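Local coordinates for single-stranded DNA-binding protein WHY3, chloroplastic (Arabidopsis thaliana, PDB 4KOQ) that binds single-stranded DNA in chloroplasts and nucleus, guarding plastid genome stability against illegitimate recombination and taking part in transcriptional repression, at residues A[146-149]-A[150-154]; A[69-72]-A[73-76]; A[124-127]-A[128-131]. All coordinates share one frame; numbering follows the deposited sequence.

Contact 1. Residues A[146-149]-A[150-154]; sequences VLIS and AFNFV
Ala-150 N donates to Val-146 O at 2.9 Å, the first of four successive i to i+4 bonds that join residues 146-149 to 150-154 within helix 141-158. Ala-150 has just a methyl group to place, and CB lies 3.5 Å from Val-146 O; Trp-161 of a neighbouring subunit packs on it. Phe-151 makes the main side-chain contact. Its N meets Leu-147 O at 2.7 Å, and its ring then folds back toward the preceding turn, because CG lies anti to the carbonyl carbon and beside the backbone N (chi1 -70°). Leu-147 thus sits over one face of the ring: its CB is 4.2 Å from the ring centroid and only 17° off the normal, a CH-pi contact, while the carbonyl oxygen covers the same ring near CG. Ile-75, Leu-78 and Val-79 of helix 72-79 also pack on this phenyl group. Without the phenyl ring, as with an alanine here, Leu-147 CB would probably lose its aromatic partner and a gap would be likely to open between helices 141-158 and 72-79. Asn-152 continues the ladder through N to Ile-148 O, and its side chain runs alongside Ile-148, pointing the same way, with ND2 3.6 Å from CG2. The next bond, Phe-153 N to Ser-149 O, measures 3.0 Å. Phe-153 sends its ring away from residues 146-149, and the ring meets that of His-157 one turn later. Val-154 N closes the walk with a bond to Ala-150 O. The carbonyls of 146-149 and the N-H groups of 150-153 are thus paired with each other, while Phe-151 packs inward on helix 72-79, Ala-150 and Phe-153 make apolar contacts with a second subunit of the homotetramer, and the polar Ser-149 and Asn-152 also meet neighbouring subunits.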
ATOM      1  N   VAL A 146      -5.772  -7.581  -9.276  1.00 17.48           N
ATOM      2  CA  VAL A 146      -4.955  -8.403  -8.399  1.00 17.73           C
ATOM      3  C   VAL A 146      -3.490  -8.123  -8.753  1.00 17.12           C
ATOM      4  O   VAL A 146      -2.659  -7.908  -7.867  1.00 16.49           O
ATOM      5  CB  VAL A 146      -5.240  -9.877  -8.567  1.00 16.81           C
ATOM      6  CG1 VAL A 146      -4.245 -10.749  -7.768  1.00 18.55           C
ATOM      7  CG2 VAL A 146      -6.659 -10.197  -8.094  1.00 18.10           C
ATOM      8  N   LEU A 147      -3.167  -8.163 -10.042  1.00 21.11           N
ATOM      9  CA  LEU A 147      -1.778  -7.816 -10.467  1.00 16.80           C
ATOM     10  C   LEU A 147      -1.337  -6.430 -10.054  1.00 21.24           C
ATOM     11  O   LEU A 147      -0.223  -6.249  -9.527  1.00 20.37           O
ATOM     12  CB  LEU A 147      -1.594  -7.996 -11.984  1.00 17.81           C
ATOM     13  CG  LEU A 147      -1.878  -9.376 -12.538  1.00 20.16           C
ATOM     14  CD1 LEU A 147      -1.592  -9.484 -14.052  1.00 23.42           C
ATOM     15  CD2 LEU A 147      -1.112 -10.450 -11.777  1.00 26.19           C
ATOM     16  N   ILE A 148      -2.172  -5.429 -10.282  1.00 18.68           N
ATOM     17  CA  ILE A 148      -1.830  -4.088  -9.822  1.00 20.61           C
ATOM     18  C   ILE A 148      -1.535  -4.039  -8.324  1.00 21.84           C
ATOM     19  O   ILE A 148      -0.541  -3.418  -7.893  1.00 21.01           O
ATOM     20  CB  ILE A 148      -2.911  -3.042 -10.187  1.00 26.11           C
ATOM     21  CG1 ILE A 148      -3.070  -2.908 -11.697  1.00 28.31           C
ATOM     22  CG2 ILE A 148      -2.548  -1.683  -9.604  1.00 26.73           C
ATOM     23  CD1 ILE A 148      -4.296  -2.079 -12.069  1.00 35.78           C
ATOM     24  N   SER A 149      -2.381  -4.664  -7.512  1.00 20.80           N
ATOM     25  CA  SER A 149      -2.121  -4.695  -6.085  1.00 17.99           C
ATOM     26  C   SER A 149      -0.801  -5.396  -5.753  1.00 18.10           C
ATOM     27  O   SER A 149       0.016  -4.867  -4.986  1.00 19.00           O
ATOM     28  CB  SER A 149      -3.306  -5.313  -5.334  1.00 22.71           C
ATOM     29  OG  SER A 149      -3.021  -5.624  -3.973  1.00 24.37           O
ATOM     30  N   ALA A 150      -0.572  -6.580  -6.357  1.00 17.48           N
ATOM     31  CA  ALA A 150       0.633  -7.353  -6.106  1.00 17.35           C
ATOM     32  C   ALA A 150       1.882  -6.610  -6.601  1.00 20.82           C
ATOM     33  O   ALA A 150       2.921  -6.654  -5.952  1.00 18.83           O
ATOM     34  CB  ALA A 150       0.541  -8.726  -6.793  1.00 18.14           C
ATOM     35  N   PHE A 151       1.764  -5.940  -7.753  1.00 18.08           N
ATOM     36  CA  PHE A 151       2.885  -5.197  -8.345  1.00 18.79           C
ATOM     37  C   PHE A 151       3.257  -3.976  -7.481  1.00 24.93           C
ATOM     38  O   PHE A 151       4.449  -3.696  -7.221  1.00 22.70           O
ATOM     39  CB  PHE A 151       2.561  -4.713  -9.780  1.00 18.92           C
ATOM     40  CG  PHE A 151       2.471  -5.802 -10.833  1.00 19.38           C
ATOM     41  CD1 PHE A 151       2.701  -7.130 -10.536  1.00 22.70           C
ATOM     42  CD2 PHE A 151       2.179  -5.472 -12.145  1.00 23.80           C
ATOM     43  CE1 PHE A 151       2.620  -8.102 -11.520  1.00 23.99           C
ATOM     44  CE2 PHE A 151       2.097  -6.468 -13.123  1.00 20.53           C
ATOM     45  CZ  PHE A 151       2.317  -7.747 -12.809  1.00 23.49           C
ATOM     46  N   ASN A 152       2.256  -3.231  -7.044  1.00 19.52           N
ATOM     47  CA  ASN A 152       2.526  -2.116  -6.132  1.00 23.64           C
ATOM     48  C   ASN A 152       3.127  -2.592  -4.812  1.00 22.92           C
ATOM     49  O   ASN A 152       4.016  -1.949  -4.248  1.00 24.18           O
ATOM     50  CB  ASN A 152       1.276  -1.278  -5.902  1.00 25.46           C
ATOM     51  CG  ASN A 152       1.100  -0.223  -6.944  1.00 34.92           C
ATOM     52  OD1 ASN A 152       2.052   0.462  -7.301  1.00 32.82           O
ATOM     53  ND2 ASN A 152      -0.125  -0.077  -7.450  1.00 31.30           N
ATOM     54  N   PHE A 153       2.656  -3.713  -4.305  1.00 19.49           N
ATOM     55  CA  PHE A 153       3.253  -4.327  -3.132  1.00 19.29           C
ATOM     56  C   PHE A 153       4.738  -4.654  -3.332  1.00 22.15           C
ATOM     57  O   PHE A 153       5.588  -4.407  -2.454  1.00 20.29           O
ATOM     58  CB  PHE A 153       2.495  -5.584  -2.733  1.00 18.70           C
ATOM     59  CG  PHE A 153       3.239  -6.463  -1.793  1.00 21.04           C
ATOM     60  CD1 PHE A 153       3.204  -6.207  -0.423  1.00 26.09           C
ATOM     61  CD2 PHE A 153       3.987  -7.530  -2.241  1.00 19.23           C
ATOM     62  CE1 PHE A 153       3.898  -6.995   0.448  1.00 26.37           C
ATOM     63  CE2 PHE A 153       4.694  -8.322  -1.341  1.00 22.27           C
ATOM     64  CZ  PHE A 153       4.649  -8.044  -0.003  1.00 26.01           C
ATOM     65  N   VAL A 154       5.057  -5.258  -4.464  1.00 17.96           N
ATOM     66  CA  VAL A 154       6.365  -5.865  -4.619  1.00 20.22           C
ATOM     67  C   VAL A 154       7.436  -4.863  -5.014  1.00 16.53           C
ATOM     68  O   VAL A 154       8.614  -5.086  -4.755  1.00 19.93           O
ATOM     69  CB  VAL A 154       6.303  -7.069  -5.595  1.00 18.16           C
ATOM     70  CG1 VAL A 154       6.354  -6.619  -7.017  1.00 17.26           C
ATOM     71  CG2 VAL A 154       7.397  -8.049  -5.258  1.00 24.08           C
TER

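Contact 2. Residues A[69-72]-A[73-76]; sequences SLSV and TEIG. With PO4 (phosphate ion), chain B.
Ser-71 OG stands between its own backbone N and carbonyl carbon (chi1 74°), and Glu-74 CG lies anti to its carbonyl carbon (chi1 -71°) with the chain extended beyond; these two rotations bring each side chain to the other residue's backbone N-H. The result is a capping box at the start of helix 72-79, where strand 59-70 gives way to the helix. As N-cap, Ser-71 accepts through OG from Glu-74 N at 3.1 Å. In return, Ser-71 N donates to Glu-74 OE1 at 3.0 Å, a nearly straight bond that reaches the oxygen from above the carboxylate plane, 37° out of it. The carboxylate is gripped at its other oxygen too, since OE2 is hydrogen-bonded to His-91 NE2, and these two partners should fix its rotation. Regular helical bonding starts at once, with Ile-75 N on Ser-71 O and Gly-76 N on Val-72 O. Leu-70, on the strand side of the junction, crosses two helix side chains: CD2 lies 3.7 Å from Glu-74 CB, and CD1 is 4.1 Å from Ile-75 CG1. Ile-75 and Val-72 both pack on Leu-158 of helix 141-158, and Val-72 also touches Val-146 of a neighbouring subunit. The junction thereby connects the sheet, both helices and the tetramer interface. Near Ser-69, a phosphate ion, probably from the crystallisation liquor, is also held by His-91 ND1 and Lys-105 NZ, so one imidazole bridges Glu-74 and the anion. Ser-69 grips this ion twice, its N donating to O3 at 3.0 Å and its OG to O4 at 2.9 Å.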
ATOM      1  N   SER A  69      11.235 -11.424 -18.537  1.00 19.41           N
ATOM      2  CA  SER A  69      11.599 -10.815 -17.259  1.00 22.75           C
ATOM      3  C   SER A  69      11.167  -9.363 -17.162  1.00 26.22           C
ATOM      4  O   SER A  69      11.792  -8.499 -17.778  1.00 30.08           O
ATOM      5  CB  SER A  69      13.117 -10.864 -17.099  1.00 28.75           C
ATOM      6  OG  SER A  69      13.553 -12.213 -17.055  1.00 31.78           O
ATOM      7  N   LEU A  70      10.149  -9.084 -16.350  1.00 19.59           N
ATOM      8  CA  LEU A  70       9.622  -7.733 -16.229  1.00 21.31           C
ATOM      9  C   LEU A  70      10.417  -6.951 -15.218  1.00 21.74           C
ATOM     10  O   LEU A  70      10.459  -7.347 -14.049  1.00 20.95           O
ATOM     11  CB  LEU A  70       8.186  -7.779 -15.689  1.00 25.99           C
ATOM     12  CG  LEU A  70       6.930  -7.737 -16.533  1.00 37.82           C
ATOM     13  CD1 LEU A  70       5.767  -7.409 -15.571  1.00 24.32           C
ATOM     14  CD2 LEU A  70       6.996  -6.741 -17.656  1.00 28.13           C
ATOM     15  N   SER A  71      11.048  -5.870 -15.657  1.00 22.20           N
ATOM     16  CA  SER A  71      11.834  -5.010 -14.791  1.00 22.60           C
ATOM     17  C   SER A  71      10.947  -4.118 -13.932  1.00 17.87           C
ATOM     18  O   SER A  71       9.741  -3.920 -14.192  1.00 19.13           O
ATOM     19  CB  SER A  71      12.749  -4.121 -15.624  1.00 25.12           C
ATOM     20  OG  SER A  71      11.961  -3.116 -16.237  1.00 22.37           O
ATOM     21  N   VAL A  72      11.568  -3.523 -12.923  1.00 17.98           N
ATOM     22  CA  VAL A  72      10.898  -2.514 -12.110  1.00 17.21           C
ATOM     23  C   VAL A  72      10.230  -1.423 -12.941  1.00 15.77           C
ATOM     24  O   VAL A  72       9.086  -1.051 -12.675  1.00 18.50           O
ATOM     25  CB  VAL A  72      11.930  -1.942 -11.119  1.00 22.89           C
ATOM     26  CG1 VAL A  72      11.491  -0.654 -10.539  1.00 20.73           C
ATOM     27  CG2 VAL A  72      12.228  -2.987 -10.041  1.00 18.35           C
ATOM     28  N   THR A  73      10.935  -0.867 -13.930  1.00 18.19           N
ATOM     29  CA  THR A  73      10.352   0.217 -14.744  1.00 15.17           C
ATOM     30  C   THR A  73       9.164  -0.289 -15.539  1.00 17.64           C
ATOM     31  O   THR A  73       8.165   0.375 -15.642  1.00 19.80           O
ATOM     32  CB  THR A  73      11.401   0.825 -15.707  1.00 19.93           C
ATOM     33  OG1 THR A  73      12.468   1.376 -14.929  1.00 23.05           O
ATOM     34  CG2 THR A  73      10.796   1.928 -16.565  1.00 22.47           C
ATOM     35  N   GLU A  74       9.278  -1.498 -16.066  1.00 18.21           N
ATOM     36  CA  GLU A  74       8.162  -2.111 -16.799  1.00 17.78           C
ATOM     37  C   GLU A  74       6.935  -2.380 -15.943  1.00 19.84           C
ATOM     38  O   GLU A  74       5.814  -2.144 -16.371  1.00 18.49           O
ATOM     39  CB  GLU A  74       8.648  -3.378 -17.510  1.00 20.66           C
ATOM     40  CG  GLU A  74       9.551  -3.067 -18.671  1.00 20.95           C
ATOM     41  CD  GLU A  74      10.407  -4.238 -19.179  1.00 25.48           C
ATOM     42  OE1 GLU A  74      10.466  -5.317 -18.548  1.00 24.99           O
ATOM     43  OE2 GLU A  74      11.088  -4.061 -20.231  1.00 28.37           O
ATOM     44  N   ILE A  75       7.157  -2.820 -14.702  1.00 17.89           N
ATOM     45  CA  ILE A  75       6.106  -2.900 -13.727  1.00 17.07           C
ATOM     46  C   ILE A  75       5.498  -1.535 -13.543  1.00 20.87           C
ATOM     47  O   ILE A  75       4.290  -1.387 -13.481  1.00 18.30           O
ATOM     48  CB  ILE A  75       6.617  -3.457 -12.386  1.00 18.21           C
ATOM     49  CG1 ILE A  75       7.097  -4.886 -12.583  1.00 19.85           C
ATOM     50  CG2 ILE A  75       5.500  -3.323 -11.355  1.00 20.95           C
ATOM     51  CD1 ILE A  75       8.129  -5.385 -11.573  1.00 21.52           C
ATOM     52  N   GLY A  76       6.329  -0.488 -13.462  1.00 20.22           N
ATOM     53  CA  GLY A  76       5.767   0.834 -13.364  1.00 17.53           C
ATOM     54  C   GLY A  76       4.860   1.219 -14.527  1.00 17.05           C
ATOM     55  O   GLY A  76       3.821   1.869 -14.336  1.00 20.42           O
TER
HETATM   56  P   PO4 B 301      13.886 -11.964 -20.892  0.60 45.32           P
HETATM   57  O1  PO4 B 301      13.062 -13.217 -20.911  0.60 45.46           O
HETATM   58  O2  PO4 B 301      14.736 -11.872 -22.136  0.60 45.11           O
HETATM   59  O3  PO4 B 301      13.051 -10.732 -20.837  0.60 21.01           O
HETATM   60  O4  PO4 B 301      14.748 -11.979 -19.644  0.60 51.17           O

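Contact 3. Residues A[124-127]-A[128-131]; sequences VQNK and LLNV
Asn-126 and Leu-129 cross at an angle on one side of the hairpin, the amide carbon CG of Asn-126 resting 3.5 Å from Leu-129 CB. The asparagine reaches forward over the turn because CG is anti to the backbone N (chi1 -176°), which places OD1 near Leu-129 N. That N-H is modelled as donating to OD1 at 3.1 Å, although the position of OD1 is doubtful, and it makes a second, weak bond to Asn-126 O. Leu-128 also crosses the asparagine, but the model is too tight there for details to carry weight. Val-131 points to the same face of the sheet as Asn-126, and these two residues form an antiparallel hydrogen-bonded pair: Asn-126 N donates to Val-131 O at 2.8 Å, and Val-131 N returns a bond to Asn-126 O at 3.1 Å. Between them the chain reverses in a type I turn from Lys-127 to Asn-130, closed by Asn-130 N on Lys-127 O at 2.9 Å. Gln-125 faces the other way, its NE2 bonded to Ser-123 OG. Asn-130, with phi and psi both positive (49° and 46°), shares with Val-131 the place opposite Asn-126. This is a type I turn followed by a G1 beta bulge, a classic beta-hairpin connection, here joining strands 117-126 and 131-140 at the surface of the Whirly domain.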
ATOM      1  N   VAL A 124       8.037 -14.399 -29.231  1.00 24.88           N
ATOM      2  CA  VAL A 124       9.465 -14.633 -29.200  1.00 24.33           C
ATOM      3  C   VAL A 124       9.869 -14.981 -30.646  1.00 25.36           C
ATOM      4  O   VAL A 124       9.401 -15.962 -31.171  1.00 23.90           O
ATOM      5  CB  VAL A 124       9.807 -15.802 -28.282  1.00 26.89           C
ATOM      6  CG1 VAL A 124      11.300 -16.038 -28.281  1.00 32.86           C
ATOM      7  CG2 VAL A 124       9.302 -15.550 -26.815  1.00 26.58           C
ATOM      8  N   GLN A 125      10.726 -14.165 -31.242  1.00 28.48           N
ATOM      9  CA  GLN A 125      10.910 -14.172 -32.679  1.00 34.90           C
ATOM     10  C   GLN A 125      12.349 -14.526 -32.965  1.00 32.16           C
ATOM     11  O   GLN A 125      13.260 -13.858 -32.482  1.00 33.07           O
ATOM     12  CB  GLN A 125      10.578 -12.801 -33.254  1.00 35.32           C
ATOM     13  CG  GLN A 125       9.164 -12.309 -32.923  1.00 37.32           C
ATOM     14  CD  GLN A 125       9.007 -10.813 -33.127  1.00 50.85           C
ATOM     15  OE1 GLN A 125       9.872 -10.163 -33.713  1.00 56.87           O
ATOM     16  NE2 GLN A 125       7.908 -10.257 -32.636  1.00 44.63           N
ATOM     17  N   ASN A 126      12.543 -15.600 -33.716  1.00 41.87           N
ATOM     18  CA  ASN A 126      13.860 -15.968 -34.212  1.00 49.79           C
ATOM     19  C   ASN A 126      13.851 -15.819 -35.716  1.00 56.97           C
ATOM     20  O   ASN A 126      13.351 -16.701 -36.413  1.00 52.30           O
ATOM     21  CB  ASN A 126      14.182 -17.410 -33.845  1.00 55.05           C
ATOM     22  CG  ASN A 126      15.587 -17.817 -34.252  1.00 63.98           C
ATOM     23  OD1 ASN A 126      16.126 -17.338 -35.253  1.00 65.51           O
ATOM     24  ND2 ASN A 126      16.190 -18.695 -33.469  1.00 65.11           N
ATOM     25  N   LYS A 127      14.394 -14.706 -36.208  1.00 65.88           N
ATOM     26  CA  LYS A 127      14.301 -14.351 -37.630  1.00 75.44           C
ATOM     27  C   LYS A 127      15.101 -15.288 -38.533  1.00 75.16           C
ATOM     28  O   LYS A 127      14.605 -15.715 -39.583  1.00 68.53           O
ATOM     29  CB  LYS A 127      14.754 -12.907 -37.866  1.00 73.37           C
ATOM     30  CG  LYS A 127      16.246 -12.692 -37.702  1.00 79.31           C
ATOM     31  CD  LYS A 127      16.601 -11.217 -37.688  1.00 76.92           C
ATOM     32  CE  LYS A 127      16.592 -10.669 -36.277  1.00 70.51           C
ATOM     33  NZ  LYS A 127      15.287 -10.873 -35.576  1.00 73.86           N
ATOM     34  N   LEU A 128      16.331 -15.601 -38.130  1.00 76.27           N
ATOM     35  CA  LEU A 128      17.177 -16.524 -38.892  1.00 83.18           C
ATOM     36  C   LEU A 128      16.495 -17.885 -39.083  1.00 81.14           C
ATOM     37  O   LEU A 128      16.747 -18.588 -40.070  1.00 84.72           O
ATOM     38  CB  LEU A 128      18.537 -16.714 -38.201  1.00 89.25           C
ATOM     39  CG  LEU A 128      18.567 -17.563 -36.923  1.00 89.59           C
ATOM     40  CD1 LEU A 128      19.701 -18.577 -36.980  1.00 89.61           C
ATOM     41  CD2 LEU A 128      18.700 -16.684 -35.684  1.00 79.07           C
ATOM     42  N   LEU A 129      15.632 -18.246 -38.137  1.00 68.93           N
ATOM     43  CA  LEU A 129      14.949 -19.533 -38.158  1.00 72.46           C
ATOM     44  C   LEU A 129      13.501 -19.404 -38.672  1.00 66.54           C
ATOM     45  O   LEU A 129      12.773 -20.404 -38.747  1.00 63.56           O
ATOM     46  CB  LEU A 129      14.975 -20.135 -36.750  1.00 67.46           C
ATOM     47  CG  LEU A 129      14.616 -21.608 -36.549  1.00 71.71           C
ATOM     48  CD1 LEU A 129      15.864 -22.458 -36.359  1.00 71.59           C
ATOM     49  CD2 LEU A 129      13.686 -21.760 -35.358  1.00 75.67           C
ATOM     50  N   ASN A 130      13.101 -18.184 -39.044  1.00 59.73           N
ATOM     51  CA  ASN A 130      11.732 -17.901 -39.516  1.00 64.97           C
ATOM     52  C   ASN A 130      10.649 -18.467 -38.602  1.00 51.38           C
ATOM     53  O   ASN A 130       9.674 -19.065 -39.061  1.00 38.07           O
ATOM     54  CB  ASN A 130      11.511 -18.422 -40.942  1.00 63.12           C
ATOM     55  CG  ASN A 130      12.358 -17.699 -41.958  1.00 80.27           C
ATOM     56  OD1 ASN A 130      12.851 -16.601 -41.694  1.00 88.65           O
ATOM     57  ND2 ASN A 130      12.536 -18.306 -43.129  1.00 87.87           N
ATOM     58  N   VAL A 131      10.817 -18.267 -37.299  1.00 54.15           N
ATOM     59  CA  VAL A 131       9.812 -18.697 -36.353  1.00 45.25           C
ATOM     60  C   VAL A 131       9.446 -17.541 -35.410  1.00 35.65           C
ATOM     61  O   VAL A 131      10.292 -16.788 -34.946  1.00 31.76           O
ATOM     62  CB  VAL A 131      10.275 -19.944 -35.564  1.00 52.17           C
ATOM     63  CG1 VAL A 131       9.207 -20.395 -34.605  1.00 53.79           C
ATOM     64  CG2 VAL A 131      10.607 -21.075 -36.525  1.00 61.46           C
TER

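Contacts 1 and 2 belong to the helical side of the fold and touch directly, Phe-151 CB lying 3.6 Å from Ile-75 CG2, where helix 141-158 packs on helix 72-79. Contact 1 is buried and relies on regular helical bonds and an aromatic face; contact 2 is partly buried, and its charged and hydroxyl groups serve a helix start. Both also reach neighbouring subunits. Contact 3 is a surface hairpin on the second sheet, its centre about 33 Å from that of contact 1 and on the opposite side of the chain's centre, and no other chain of the assembly touches it. There backbone bonding shapes a turn rather than a packed interface.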